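Local atomic coordinates of glycerophosphodiester phosphodiesterase (Cytophaga hutchinsonii ATCC 33406, PDB entry 3CH0), a protein that belongs to the glycerophosphodiester phosphodiesterase family of enzymes and is built on a TIM-barrel fold. Residues 20-25 with 105-110; 41-46 with 54-59; 61-66 with 99-104; 89-94 with 112-117. All blocks are in the same frame, centred on the assembly; numbering follows the deposited sequence. Where two conformers were deposited one is given.

Contact 1 of 4, residues 20-25 with 105-110; sequences LLPENT and KSQKKV. With EDO (1,2-ethanediol), chain P.
Gln107 lays its side chain alongside the peptide between Leu21 and Pro22, with Gln107 CG 3.4 Å from Leu21 C. With CG trans to the backbone N (chi1 -168°) and the chain extended beyond it, the amide reaches well across the neighbouring loop. Gln107 OE1 accepts a bond from Lys109 NZ at 2.7 Å, in the carbonyl plane, whereas NE2 donates to the backbone oxygen of Arg18 and to a water that also joins Glu23 N and Glu23 OE1. Glutamine suits this place because one flat group supplies both a donor and an acceptor. The other carboxylate oxygen, Glu23 OE2, is held in a salt bridge by Arg15.

Between the backbones, Lys108 N donates to Leu20 O at 2.9 Å, and a second water donates to both Leu20 O and Ser106 O. Leu21 and Lys108 run side by side, Leu21 CD2 lying 3.6 Å from Lys108 CB, so the lysine stem gives apolar cover while its amine leads away. Val110 crosses the Pro22 ring at about a right angle, with Val110 CG2 3.8 Å from Pro22 CD. A type II beta turn runs from Pro22 to Thr25, across which Thr25 OG1 donates to Pro22 O at 2.8 Å. Thr25 OG1 also meets Ala28 N, so the turn ends in the N-cap of helix 26-35, within a beta-alpha loop of the TIM barrel.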
loop_
_atom_site.group_PDB
_atom_site.type_symbol
_atom_site.label_atom_id
_atom_site.label_comp_id
_atom_site.label_asym_id
_atom_site.label_seq_id
_atom_site.Cartn_x
_atom_site.Cartn_y
_atom_site.Cartn_z
ATOM N N LEU A 20 12.528 1.314 7.499
ATOM C CA LEU A 20 13.689 2.184 7.427
ATOM C C LEU A 20 13.391 3.630 7.738
ATOM O O LEU A 20 14.216 4.348 8.327
ATOM C CB LEU A 20 14.271 2.126 6.016
ATOM C CG LEU A 20 14.600 0.703 5.484
ATOM C CD1 LEU A 20 15.176 0.761 4.043
ATOM C CD2 LEU A 20 15.514 -0.084 6.438
ATOM N N LEU A 21 12.210 4.097 7.316
ATOM C CA LEU A 21 11.842 5.505 7.367
ATOM C C LEU A 21 10.353 5.624 7.661
ATOM O O LEU A 21 9.617 4.666 7.412
ATOM C CB LEU A 21 12.142 6.188 6.040
ATOM C CG LEU A 21 13.606 6.616 5.783
ATOM C CD1 LEU A 21 13.777 7.027 4.334
ATOM C CD2 LEU A 21 13.940 7.806 6.721
ATOM N N PRO A 22 9.906 6.783 8.167
ATOM C CA PRO A 22 8.472 6.970 8.433
ATOM C C PRO A 22 7.601 6.528 7.262
ATOM O O PRO A 22 7.839 6.871 6.093
ATOM C CB PRO A 22 8.361 8.445 8.723
ATOM C CG PRO A 22 9.696 8.792 9.384
ATOM C CD PRO A 22 10.671 8.000 8.543
ATOM N N GLU A 23 6.634 5.671 7.562
ATOM C CA GLU A 23 5.854 5.065 6.478
ATOM C C GLU A 23 5.117 6.059 5.599
ATOM O O GLU A 23 4.614 7.086 6.087
ATOM C CB GLU A 23 4.808 4.154 7.115
ATOM C CG GLU A 23 3.681 4.814 7.887
ATOM C CD GLU A 23 2.918 3.820 8.718
ATOM O OE1 GLU A 23 3.536 3.310 9.667
ATOM O OE2 GLU A 23 1.666 3.695 8.483
ATOM N N ASN A 24 5.004 5.739 4.331
ATOM C CA ASN A 24 4.091 6.480 3.465
ATOM C C ASN A 24 4.465 7.984 3.349
ATOM O O ASN A 24 3.609 8.808 3.071
ATOM C CB ASN A 24 2.634 6.295 3.904
ATOM C CG ASN A 24 2.006 5.004 3.390
ATOM O OD1 ASN A 24 2.302 4.523 2.293
ATOM N ND2 ASN A 24 1.107 4.435 4.214
ATOM N N THR A 25 5.775 8.256 3.424
ATOM C CA THR A 25 6.272 9.628 3.305
ATOM C C THR A 25 7.127 9.721 2.054
ATOM O O THR A 25 7.693 8.756 1.545
ATOM C CB THR A 25 7.101 10.024 4.547
ATOM O OG1 THR A 25 8.257 9.182 4.645
ATOM C CG2 THR A 25 6.245 9.959 5.810
ATOM N N LYS A 105 11.703 -0.138 15.630
ATOM C CA LYS A 105 12.527 0.662 16.501
ATOM C C LYS A 105 13.768 1.185 15.791
ATOM O O LYS A 105 14.322 2.194 16.219
ATOM C CB LYS A 105 12.863 -0.132 17.790
ATOM C CG LYS A 105 11.697 -0.217 18.761
ATOM C CD LYS A 105 11.034 1.139 19.025
ATOM N N SER A 106 14.194 0.570 14.708
ATOM C CA SER A 106 15.328 1.081 13.953
ATOM C C SER A 106 14.932 2.086 12.853
ATOM O O SER A 106 15.779 2.617 12.131
ATOM C CB SER A 106 16.162 -0.084 13.388
ATOM O OG SER A 106 15.689 -0.526 12.129
ATOM N N GLN A 107 13.633 2.372 12.734
ATOM C CA GLN A 107 13.198 3.384 11.792
ATOM C C GLN A 107 13.867 4.721 12.071
ATOM O O GLN A 107 13.909 5.160 13.236
ATOM C CB GLN A 107 11.696 3.574 11.866
ATOM C CG GLN A 107 11.100 4.397 10.748
ATOM C CD GLN A 107 9.659 4.640 11.003
ATOM O OE1 GLN A 107 9.267 5.564 11.743
ATOM N NE2 GLN A 107 8.826 3.762 10.407
ATOM N N LYS A 108 14.296 5.388 11.009
ATOM C CA LYS A 108 14.952 6.699 11.119
ATOM C C LYS A 108 13.941 7.774 11.485
ATOM O O LYS A 108 12.884 7.964 10.829
ATOM C CB LYS A 108 15.676 7.071 9.820
ATOM C CG LYS A 108 16.170 8.488 9.758
ATOM C CD LYS A 108 17.360 8.705 10.633
ATOM C CE LYS A 108 17.740 10.181 10.591
ATOM N NZ LYS A 108 19.075 10.346 11.049
ATOM N N LYS A 109 14.274 8.547 12.515
ATOM C CA LYS A 109 13.402 9.611 12.926
ATOM C C LYS A 109 13.776 10.878 12.228
ATOM O O LYS A 109 14.863 11.431 12.453
ATOM C CB LYS A 109 13.454 9.800 14.467
ATOM C CG LYS A 109 13.081 8.615 15.261
ATOM C CD LYS A 109 11.577 8.304 15.162
ATOM C CE LYS A 109 11.276 7.323 14.045
ATOM N NZ LYS A 109 9.862 7.326 13.674
ATOM N N VAL A 110 12.857 11.348 11.378
ATOM C CA VAL A 110 12.972 12.561 10.586
ATOM C C VAL A 110 11.613 13.241 10.520
ATOM O O VAL A 110 10.556 12.574 10.604
ATOM C CB VAL A 110 13.462 12.314 9.139
ATOM C CG1 VAL A 110 14.936 11.775 9.115
ATOM C CG2 VAL A 110 12.526 11.341 8.400
HETATM C C1 EDO P . 12.423 -3.492 14.579
HETATM O O1 EDO P . 13.484 -2.527 14.707
HETATM C C2 EDO P . 11.818 -3.858 15.928
HETATM O O2 EDO P . 11.219 -2.718 16.568
HETATM O O HOH W 1 16.707 2.837 9.181
HETATM O O HOH W 2 5.979 4.512 10.183
#

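Contact 2 of 4, residues 41-46 with 54-59; sequences EFDLVI and VSHDTF
Asp43 and Ser55 join the two segments by their backbones, Ser55 N donating to Asp43 O at 2.9 Å. Asp43 O also receives a CA-H...O contact from Val54 CA at 3.3 Å. Next to this bond, Leu44 and Val54 form an antiparallel, non-hydrogen-bonded pair.

Apolar contacts flank this pairing. Val54 CG1, trans to its backbone N (chi1 -170°), lies 3.9 Å from Phe42 CB, while Val54 CG2 approaches Leu44 CD2 at 4.2 Å; a beta-branched residue can thus serve two neighbours at once. Further along the strand, Val45 CG1 packs 3.8 Å from Thr58 CG2, its other methyl resting against Ser55 CB.

Strand 39-46 is one of the parallel strands of the TIM barrel, and residues 54-59 run on from the end of strand 52-54, its short antiparallel neighbour, bringing His56 beside bound citric acid and glycerol.

Polar side chains gather there. Asp43 and His56 point the same way, with Asp43 OD2 at the imidazole edge, 3.5 Å from His56 CD2, and the carboxylate plane turned 81° from the ring. Asn24 ND2 is the main partner of Asp43 OD2. His56 is held through both nitrogens: ND1 donates to Asp57 OD2 at 2.7 Å, approaching from above the carboxylate plane, and NE2 bonds to the citric acid. Ser55 OG donates to Asp57 O at 2.7 Å, on a lone pair, and also bonds to Lys114 NZ.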
loop_
_atom_site.group_PDB
_atom_site.type_symbol
_atom_site.label_atom_id
_atom_site.label_comp_id
_atom_site.label_asym_id
_atom_site.label_seq_id
_atom_site.Cartn_x
_atom_site.Cartn_y
_atom_site.Cartn_z
ATOM N N GLU A 41 4.739 0.661 -2.815
ATOM C CA GLU A 41 3.488 0.221 -2.249
ATOM C C GLU A 41 3.015 1.282 -1.216
ATOM O O GLU A 41 3.815 1.863 -0.462
ATOM C CB GLU A 41 3.627 -1.165 -1.622
ATOM C CG GLU A 41 2.329 -1.815 -1.141
ATOM C CD GLU A 41 1.753 -1.248 0.131
ATOM O OE1 GLU A 41 2.442 -0.601 0.970
ATOM O OE2 GLU A 41 0.545 -1.477 0.392
ATOM N N PHE A 42 1.726 1.597 -1.192
ATOM C CA PHE A 42 1.265 2.673 -0.338
ATOM C C PHE A 42 -0.249 2.621 -0.249
ATOM O O PHE A 42 -0.896 1.864 -0.932
ATOM C CB PHE A 42 1.703 4.049 -0.876
ATOM C CG PHE A 42 1.345 4.230 -2.323
ATOM C CD1 PHE A 42 2.193 3.791 -3.323
ATOM C CD2 PHE A 42 0.133 4.842 -2.704
ATOM C CE1 PHE A 42 1.857 3.880 -4.639
ATOM C CE2 PHE A 42 -0.236 4.924 -4.029
ATOM C CZ PHE A 42 0.627 4.455 -4.998
ATOM N N ASP A 43 -0.795 3.458 0.626
ATOM C CA ASP A 43 -2.200 3.453 1.039
ATOM C C ASP A 43 -2.791 4.815 0.785
ATOM O O ASP A 43 -2.102 5.822 0.919
ATOM C CB ASP A 43 -2.208 3.193 2.515
ATOM C CG ASP A 43 -1.443 1.959 2.893
ATOM O OD1 ASP A 43 -1.876 0.885 2.458
ATOM O OD2 ASP A 43 -0.467 1.999 3.687
ATOM N N LEU A 44 -4.072 4.842 0.384
ATOM C CA LEU A 44 -4.753 6.065 0.009
ATOM C C LEU A 44 -6.056 6.252 0.745
ATOM O O LEU A 44 -6.859 5.307 0.917
ATOM C CB LEU A 44 -5.038 6.105 -1.489
ATOM C CG LEU A 44 -3.851 5.853 -2.431
ATOM C CD1 LEU A 44 -4.249 5.676 -3.899
ATOM C CD2 LEU A 44 -2.852 7.006 -2.279
ATOM N N VAL A 45 -6.224 7.495 1.198
ATOM C CA VAL A 45 -7.448 7.981 1.857
ATOM C C VAL A 45 -7.790 9.350 1.266
ATOM O O VAL A 45 -7.071 9.843 0.392
ATOM C CB VAL A 45 -7.364 7.961 3.364
ATOM C CG1 VAL A 45 -6.865 6.582 3.891
ATOM C CG2 VAL A 45 -6.453 9.145 3.842
ATOM N N ILE A 46 -8.950 9.887 1.671
ATOM C CA ILE A 46 -9.485 11.169 1.157
ATOM C C ILE A 46 -9.683 12.182 2.293
ATOM O O ILE A 46 -10.162 11.821 3.344
ATOM C CB ILE A 46 -10.832 10.945 0.469
ATOM C CG1 ILE A 46 -10.740 9.785 -0.569
ATOM C CG2 ILE A 46 -11.309 12.237 -0.263
ATOM C CD1 ILE A 46 -9.752 9.955 -1.704
ATOM N N VAL A 54 -1.832 10.190 0.965
ATOM C CA VAL A 54 -1.142 8.925 1.229
ATOM C C VAL A 54 -1.120 8.665 2.723
ATOM O O VAL A 54 -0.558 9.454 3.486
ATOM C CB VAL A 54 0.295 8.891 0.666
ATOM C CG1 VAL A 54 0.895 7.460 0.743
ATOM C CG2 VAL A 54 0.338 9.352 -0.779
ATOM N N SER A 55 -1.846 7.630 3.179
ATOM C CA SER A 55 -1.999 7.340 4.586
ATOM C C SER A 55 -2.554 5.936 4.764
ATOM O O SER A 55 -3.500 5.568 4.076
ATOM C CB SER A 55 -3.001 8.327 5.207
ATOM O OG SER A 55 -3.060 8.129 6.595
ATOM N N HIS A 56 -1.981 5.192 5.698
ATOM C CA HIS A 56 -2.478 3.831 5.992
ATOM C C HIS A 56 -3.868 3.828 6.590
ATOM O O HIS A 56 -4.659 2.895 6.380
ATOM C CB HIS A 56 -1.527 3.103 6.948
ATOM C CG HIS A 56 -1.967 1.721 7.253
ATOM N ND1 HIS A 56 -2.663 1.396 8.401
ATOM C CD2 HIS A 56 -1.941 0.597 6.499
ATOM C CE1 HIS A 56 -2.978 0.108 8.356
ATOM N NE2 HIS A 56 -2.563 -0.394 7.202
ATOM N N ASP A 57 -4.189 4.846 7.381
ATOM C CA ASP A 57 -5.481 4.964 8.095
ATOM C C ASP A 57 -6.155 6.251 7.718
ATOM O O ASP A 57 -5.526 7.233 7.294
ATOM C CB ASP A 57 -5.270 4.841 9.594
ATOM C CG ASP A 57 -4.894 3.426 9.984
ATOM O OD1 ASP A 57 -5.797 2.514 10.057
ATOM O OD2 ASP A 57 -3.677 3.180 10.126
ATOM N N THR A 58 -7.472 6.267 7.893
ATOM C CA THR A 58 -8.286 7.444 7.726
ATOM C C THR A 58 -8.209 8.387 8.931
ATOM O O THR A 58 -8.971 9.334 8.949
ATOM C CB THR A 58 -9.744 7.091 7.451
ATOM O OG1 THR A 58 -10.225 6.322 8.551
ATOM C CG2 THR A 58 -9.834 6.237 6.176
ATOM N N PHE A 59 -7.395 8.062 9.924
ATOM C CA PHE A 59 -7.198 8.885 11.118
ATOM C C PHE A 59 -5.676 8.945 11.351
ATOM O O PHE A 59 -4.890 8.135 10.816
ATOM C CB PHE A 59 -7.906 8.306 12.356
ATOM C CG PHE A 59 -7.542 6.888 12.651
ATOM C CD1 PHE A 59 -8.225 5.827 12.055
ATOM C CD2 PHE A 59 -6.486 6.572 13.465
ATOM C CE1 PHE A 59 -7.849 4.548 12.308
ATOM C CE2 PHE A 59 -6.126 5.330 13.704
ATOM C CZ PHE A 59 -6.817 4.268 13.117
#

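Contact 3 of 4, residues 61-66 with 99-104; sequences HHEITM and KTHPRF. With EDO (1,2-ethanediol), chain M.
Glu63 and Arg103 meet in a side-on, two-pronged salt bridge. Arg103 NE donates a hydrogen bond to Glu63 OE2 at 2.8 Å, and Arg103 NH2 serves Glu63 OE1 at 2.8 Å. Each oxygen uses its syn lone pair, the carboxylate and guanidinium planes lie only 14° apart, and both bonds are nearly straight (N-H...O angles of 176° and 171°). The remaining nitrogen, Arg103 NH1, bonds to a bound glycerol.

The stem of Glu63 has a second role. Glu63 CB makes a CH-pi contact over one face of His101, 4.0 Å from the ring centroid, while Phe104 CD2 sits over the opposite face. Imidazole suits this place, being flat enough to be sandwiched and polar enough for His101 ND1 to accept from Arg103 N at 3.1 Å, a bond that, with the cover on both faces, restrains the ring's rotation.

Lys99, extended throughout its length, carries its ammonium to two backbone oxygens of the 61-66 loop. Lys99 NZ meets His62 O at 2.7 Å on a lone pair and Thr65 O at 3.2 Å from above the carbonyl plane; a water accepts the third bond. Another water links Ile64 O to Lys99 O, and a further one accepts from Met66 N and Lys99 N. Within the loop, His61 O is gripped from opposite faces by Ile64 N and Thr65 OG1, and His61 ND1 accepts from Glu63 N at 3.0 Å. Such irregular loops, tied by side chains and waters, are consistent with the insertion that members of this family carry between the second strand and second helix of the TIM barrel.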
loop_
_atom_site.group_PDB
_atom_site.type_symbol
_atom_site.label_atom_id
_atom_site.label_comp_id
_atom_site.label_asym_id
_atom_site.label_seq_id
_atom_site.Cartn_x
_atom_site.Cartn_y
_atom_site.Cartn_z
ATOM N N HIS A 61 -2.698 7.899 13.351
ATOM C CA HIS A 61 -2.480 6.737 14.172
ATOM C C HIS A 61 -1.526 7.042 15.302
ATOM O O HIS A 61 -0.466 7.698 15.106
ATOM C CB HIS A 61 -1.931 5.574 13.300
ATOM C CG HIS A 61 -2.113 4.225 13.909
ATOM N ND1 HIS A 61 -1.342 3.759 14.949
ATOM C CD2 HIS A 61 -2.946 3.206 13.570
ATOM C CE1 HIS A 61 -1.710 2.527 15.246
ATOM N NE2 HIS A 61 -2.707 2.177 14.448
ATOM N N HIS A 62 -1.810 6.480 16.471
ATOM C CA HIS A 62 -0.915 6.723 17.626
ATOM C C HIS A 62 0.522 6.169 17.464
ATOM O O HIS A 62 1.462 6.645 18.143
ATOM C CB HIS A 62 -1.540 6.149 18.913
ATOM C CG HIS A 62 -1.377 4.682 19.075
ATOM N ND1 HIS A 62 -2.202 3.767 18.451
ATOM C CD2 HIS A 62 -0.509 3.960 19.814
ATOM C CE1 HIS A 62 -1.831 2.546 18.778
ATOM N NE2 HIS A 62 -0.820 2.634 19.621
ATOM N N GLU A 63 0.762 5.181 16.587
ATOM C CA GLU A 63 2.070 4.635 16.525
ATOM C C GLU A 63 3.005 5.610 15.866
ATOM O O GLU A 63 4.226 5.518 16.089
ATOM C CB GLU A 63 2.098 3.288 15.797
ATOM C CG GLU A 63 1.486 2.210 16.653
ATOM C CD GLU A 63 1.596 0.830 16.007
ATOM O OE1 GLU A 63 1.278 0.716 14.802
ATOM O OE2 GLU A 63 2.018 -0.142 16.678
ATOM N N ILE A 64 2.453 6.512 15.058
ATOM C CA ILE A 64 3.310 7.359 14.225
ATOM C C ILE A 64 3.205 8.852 14.497
ATOM O O ILE A 64 4.052 9.645 13.996
ATOM C CB ILE A 64 3.061 7.086 12.708
ATOM C CG1 ILE A 64 1.646 7.518 12.273
ATOM C CG2 ILE A 64 3.329 5.603 12.379
ATOM C CD1 ILE A 64 1.362 7.448 10.728
ATOM N N THR A 65 2.150 9.262 15.210
ATOM C CA THR A 65 1.759 10.666 15.279
ATOM C C THR A 65 2.029 11.198 16.704
ATOM O O THR A 65 1.427 10.779 17.659
ATOM C CB THR A 65 0.261 10.908 14.941
ATOM O OG1 THR A 65 -0.095 10.243 13.715
ATOM C CG2 THR A 65 0.002 12.392 14.805
HETATM N N MSE A 66 2.958 12.149 16.802
HETATM C CA MSE A 66 3.245 12.744 18.114
HETATM C C MSE A 66 2.072 13.467 18.751
HETATM O O MSE A 66 1.775 13.250 19.914
HETATM C CB MSE A 66 4.425 13.731 17.973
HETATM C CG MSE A 66 4.927 14.265 19.303
HETATM SE SE MSE A 66 5.971 12.874 20.062
HETATM C CE MSE A 66 7.413 13.248 18.826
ATOM N N LYS A 99 7.930 10.529 16.025
ATOM C CA LYS A 99 7.582 9.617 17.095
ATOM C C LYS A 99 8.170 8.236 16.897
ATOM O O LYS A 99 8.098 7.656 15.828
ATOM C CB LYS A 99 6.062 9.480 17.243
ATOM C CG LYS A 99 5.621 8.746 18.502
ATOM C CD LYS A 99 4.105 8.803 18.612
ATOM C CE LYS A 99 3.534 8.326 19.930
ATOM N NZ LYS A 99 2.061 8.597 19.965
ATOM N N THR A 100 8.720 7.649 17.955
ATOM C CA THR A 100 9.213 6.311 17.901
ATOM C C THR A 100 8.101 5.289 17.678
ATOM O O THR A 100 7.109 5.306 18.394
ATOM C CB THR A 100 9.974 5.934 19.176
ATOM O OG1 THR A 100 11.082 6.831 19.287
ATOM C CG2 THR A 100 10.459 4.509 19.100
ATOM N N HIS A 101 8.269 4.473 16.634
ATOM C CA HIS A 101 7.342 3.409 16.301
ATOM C C HIS A 101 7.715 2.168 17.102
ATOM O O HIS A 101 8.766 1.594 16.864
ATOM C CB HIS A 101 7.386 3.115 14.778
ATOM C CG HIS A 101 6.216 2.305 14.307
ATOM N ND1 HIS A 101 5.691 1.249 15.040
ATOM C CD2 HIS A 101 5.441 2.420 13.202
ATOM C CE1 HIS A 101 4.664 0.737 14.375
ATOM N NE2 HIS A 101 4.471 1.449 13.274
ATOM N N PRO A 102 6.817 1.743 18.017
ATOM C CA PRO A 102 7.127 0.622 18.910
ATOM C C PRO A 102 7.493 -0.667 18.164
ATOM O O PRO A 102 8.239 -1.508 18.686
ATOM C CB PRO A 102 5.830 0.420 19.706
ATOM C CG PRO A 102 4.991 1.623 19.507
ATOM C CD PRO A 102 5.455 2.272 18.215
ATOM N N ARG A 103 6.997 -0.821 16.922
ATOM C CA ARG A 103 7.256 -2.039 16.164
ATOM C C ARG A 103 8.351 -1.946 15.115
ATOM O O ARG A 103 8.704 -2.964 14.504
ATOM C CB ARG A 103 5.942 -2.550 15.556
ATOM C CG ARG A 103 4.813 -2.712 16.593
ATOM C CD ARG A 103 3.624 -3.417 16.016
ATOM N NE ARG A 103 2.840 -2.456 15.232
ATOM C CZ ARG A 103 2.514 -2.561 13.944
ATOM N NH1 ARG A 103 2.825 -3.632 13.245
ATOM N NH2 ARG A 103 1.812 -1.596 13.388
ATOM N N PHE A 104 8.925 -0.735 14.924
ATOM C CA PHE A 104 10.007 -0.488 13.980
ATOM C C PHE A 104 11.017 0.428 14.644
ATOM O O PHE A 104 11.187 1.581 14.284
ATOM C CB PHE A 104 9.471 0.096 12.652
ATOM C CG PHE A 104 8.479 -0.817 12.009
ATOM C CD1 PHE A 104 8.946 -1.893 11.242
ATOM C CD2 PHE A 104 7.111 -0.714 12.276
ATOM C CE1 PHE A 104 8.080 -2.796 10.712
ATOM C CE2 PHE A 104 6.257 -1.666 11.765
ATOM C CZ PHE A 104 6.759 -2.705 10.985
HETATM C C1 EDO M . 3.644 14.609 23.441
HETATM O O1 EDO M . 2.808 14.606 22.281
HETATM C C2 EDO M . 3.336 15.899 24.196
HETATM O O2 EDO M . 1.936 15.979 24.592
HETATM O O HOH W 3 4.486 5.416 18.851
HETATM O O HOH W 4 5.323 12.008 15.018
HETATM O O HOH W 5 6.696 8.617 13.484
HETATM O O HOH W 6 2.326 11.292 21.365
#

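Contact 4 of 4, residues 89-94 with 112-117; sequences ADIKEI and AVKPLF
Val113 pushes its CG1 methyl into the turn made by residues 91-94, 3.3 Å from Lys92 O and 3.7 Å from Ile94 O. That turn, a type I beta turn from Ile91 to Ile94, carries the chain on from the short helix that begins at residue 88, in the long excursion between strand 39-46 and helix 117-127 of the TIM barrel. A compact branched side chain suits the spot: with CG1 trans to the carbonyl carbon (chi1 -55°), Val113 presents its methyls to the carbonyls of the turn.

Ile91 makes the apolar side of the contact, its CG2 branch 4.2 Å from Lys114 CB. Here the lysine stem acts as a hydrocarbon, while its amine leads away from the turn to bond with Ser55 OG; Lys114 O is in turn bonded to Tyr88 OH. A lysine therefore pairs an apolar stem near the turn with a distant polar anchor.

What couples the two backbones is a single water. It accepts from Lys114 N at 2.8 Å and donates both its protons, one to Ile91 O at 2.8 Å and the other to Ile94 O at 2.7 Å.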
loop_
_atom_site.group_PDB
_atom_site.type_symbol
_atom_site.label_atom_id
_atom_site.label_comp_id
_atom_site.label_asym_id
_atom_site.label_seq_id
_atom_site.Cartn_x
_atom_site.Cartn_y
_atom_site.Cartn_z
ATOM N N ALA A 89 -5.013 21.200 4.079
ATOM C CA ALA A 89 -4.158 22.271 4.632
ATOM C C ALA A 89 -3.867 22.032 6.093
ATOM O O ALA A 89 -2.791 22.380 6.573
ATOM C CB ALA A 89 -4.831 23.657 4.434
ATOM N N ASP A 90 -4.786 21.398 6.813
ATOM C CA ASP A 90 -4.584 21.051 8.197
ATOM C C ASP A 90 -3.867 19.718 8.403
ATOM O O ASP A 90 -3.112 19.567 9.366
ATOM C CB ASP A 90 -5.899 21.108 8.979
ATOM C CG ASP A 90 -6.558 22.498 8.883
ATOM O OD1 ASP A 90 -5.819 23.483 9.094
ATOM O OD2 ASP A 90 -7.736 22.605 8.523
ATOM N N ILE A 91 -4.161 18.757 7.526
ATOM C CA ILE A 91 -3.543 17.427 7.594
ATOM C C ILE A 91 -2.016 17.590 7.444
ATOM O O ILE A 91 -1.238 16.977 8.186
ATOM C CB ILE A 91 -4.125 16.499 6.480
ATOM C CG1 ILE A 91 -5.597 16.139 6.834
ATOM C CG2 ILE A 91 -3.219 15.258 6.261
ATOM C CD1 ILE A 91 -6.331 15.480 5.630
ATOM N N LYS A 92 -1.623 18.488 6.544
ATOM C CA LYS A 92 -0.206 18.628 6.138
ATOM C C LYS A 92 0.674 19.281 7.235
ATOM O O LYS A 92 1.908 19.322 7.121
ATOM C CB LYS A 92 -0.088 19.367 4.802
ATOM C CG LYS A 92 -0.228 20.870 4.873
ATOM C CD LYS A 92 -0.126 21.503 3.484
ATOM C CE LYS A 92 0.005 23.032 3.598
ATOM N NZ LYS A 92 0.191 23.695 2.275
ATOM N N GLU A 93 0.044 19.755 8.289
ATOM C CA GLU A 93 0.761 20.366 9.403
ATOM C C GLU A 93 1.176 19.444 10.519
ATOM O O GLU A 93 1.864 19.880 11.447
ATOM C CB GLU A 93 -0.059 21.528 9.970
ATOM C CG GLU A 93 -0.286 22.633 8.948
ATOM C CD GLU A 93 1.016 23.249 8.360
ATOM O OE1 GLU A 93 2.043 23.289 9.088
ATOM O OE2 GLU A 93 1.012 23.684 7.183
ATOM N N ILE A 94 0.842 18.152 10.416
ATOM C CA ILE A 94 0.953 17.233 11.529
ATOM C C ILE A 94 2.113 16.250 11.249
ATOM O O ILE A 94 2.150 15.557 10.194
ATOM C CB ILE A 94 -0.374 16.464 11.713
ATOM C CG1 ILE A 94 -1.492 17.455 12.128
ATOM C CG2 ILE A 94 -0.222 15.389 12.744
ATOM C CD1 ILE A 94 -2.942 16.965 12.008
ATOM N N ALA A 112 8.349 14.509 9.066
ATOM C CA ALA A 112 7.618 14.127 7.879
ATOM C C ALA A 112 6.170 14.392 8.059
ATOM O O ALA A 112 5.701 14.393 9.193
ATOM C CB ALA A 112 7.861 12.640 7.589
ATOM N N VAL A 113 5.491 14.626 6.947
ATOM C CA VAL A 113 4.054 14.788 6.956
ATOM C C VAL A 113 3.428 13.824 5.972
ATOM O O VAL A 113 4.110 13.224 5.169
ATOM C CB VAL A 113 3.631 16.247 6.695
ATOM C CG1 VAL A 113 4.334 17.169 7.744
ATOM C CG2 VAL A 113 3.954 16.671 5.236
ATOM N N LYS A 114 2.109 13.671 6.067
ATOM C CA LYS A 114 1.374 12.869 5.074
ATOM C C LYS A 114 1.243 13.633 3.781
ATOM O O LYS A 114 0.637 14.741 3.768
ATOM C CB LYS A 114 -0.032 12.554 5.611
ATOM C CG LYS A 114 -0.034 11.736 6.877
ATOM C CD LYS A 114 -1.452 11.354 7.302
ATOM C CE LYS A 114 -1.508 10.470 8.511
ATOM N NZ LYS A 114 -1.118 9.068 8.319
ATOM N N PRO A 115 1.820 13.092 2.687
ATOM C CA PRO A 115 1.801 13.810 1.396
ATOM C C PRO A 115 0.523 13.542 0.607
ATOM O O PRO A 115 -0.155 12.537 0.810
ATOM C CB PRO A 115 3.020 13.232 0.675
ATOM C CG PRO A 115 3.024 11.760 1.160
ATOM C CD PRO A 115 2.535 11.797 2.580
ATOM N N LEU A 116 0.251 14.398 -0.363
ATOM C CA LEU A 116 -0.723 14.102 -1.364
ATOM C C LEU A 116 -0.201 12.982 -2.274
ATOM O O LEU A 116 1.011 12.866 -2.629
ATOM C CB LEU A 116 -0.988 15.334 -2.224
ATOM C CG LEU A 116 -1.632 16.509 -1.512
ATOM C CD1 LEU A 116 -1.491 17.778 -2.347
ATOM C CD2 LEU A 116 -3.097 16.221 -1.235
ATOM N N PHE A 117 -1.149 12.182 -2.759
ATOM C CA PHE A 117 -0.890 11.202 -3.777
ATOM C C PHE A 117 -0.192 11.848 -5.003
ATOM O O PHE A 117 0.760 11.333 -5.567
ATOM C CB PHE A 117 -2.231 10.550 -4.200
ATOM C CG PHE A 117 -2.168 9.445 -5.237
ATOM C CD1 PHE A 117 -1.138 8.540 -5.364
ATOM C CD2 PHE A 117 -3.276 9.259 -6.072
ATOM C CE1 PHE A 117 -1.210 7.518 -6.318
ATOM C CE2 PHE A 117 -3.356 8.222 -6.991
ATOM C CZ PHE A 117 -2.315 7.382 -7.131
HETATM O O HOH W 7 0.567 14.850 8.142
#

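Overall arrangement
All four contacts gather at one part of the TIM barrel, around the long run of chain between strand 39-46 and helix 117-127. Contact 2 is the deepest, its centre about 8 Å from the centre of the chain, against 16 to 18 Å for the others. The centres of contacts 1 and 3 are about 9 Å apart, those of contacts 2 and 4 about 11 Å. Contact 1 closes a loop that holds contacts 2 and 3, in that order, while contact 4 crosses contacts 1 and 3 along the chain. Contact 1 touches contact 2 through Asn24 and contact 3 through Lys109, and contact 4 reaches contact 2 through Lys114, tying the excursion to the barrel near the bound citric acid.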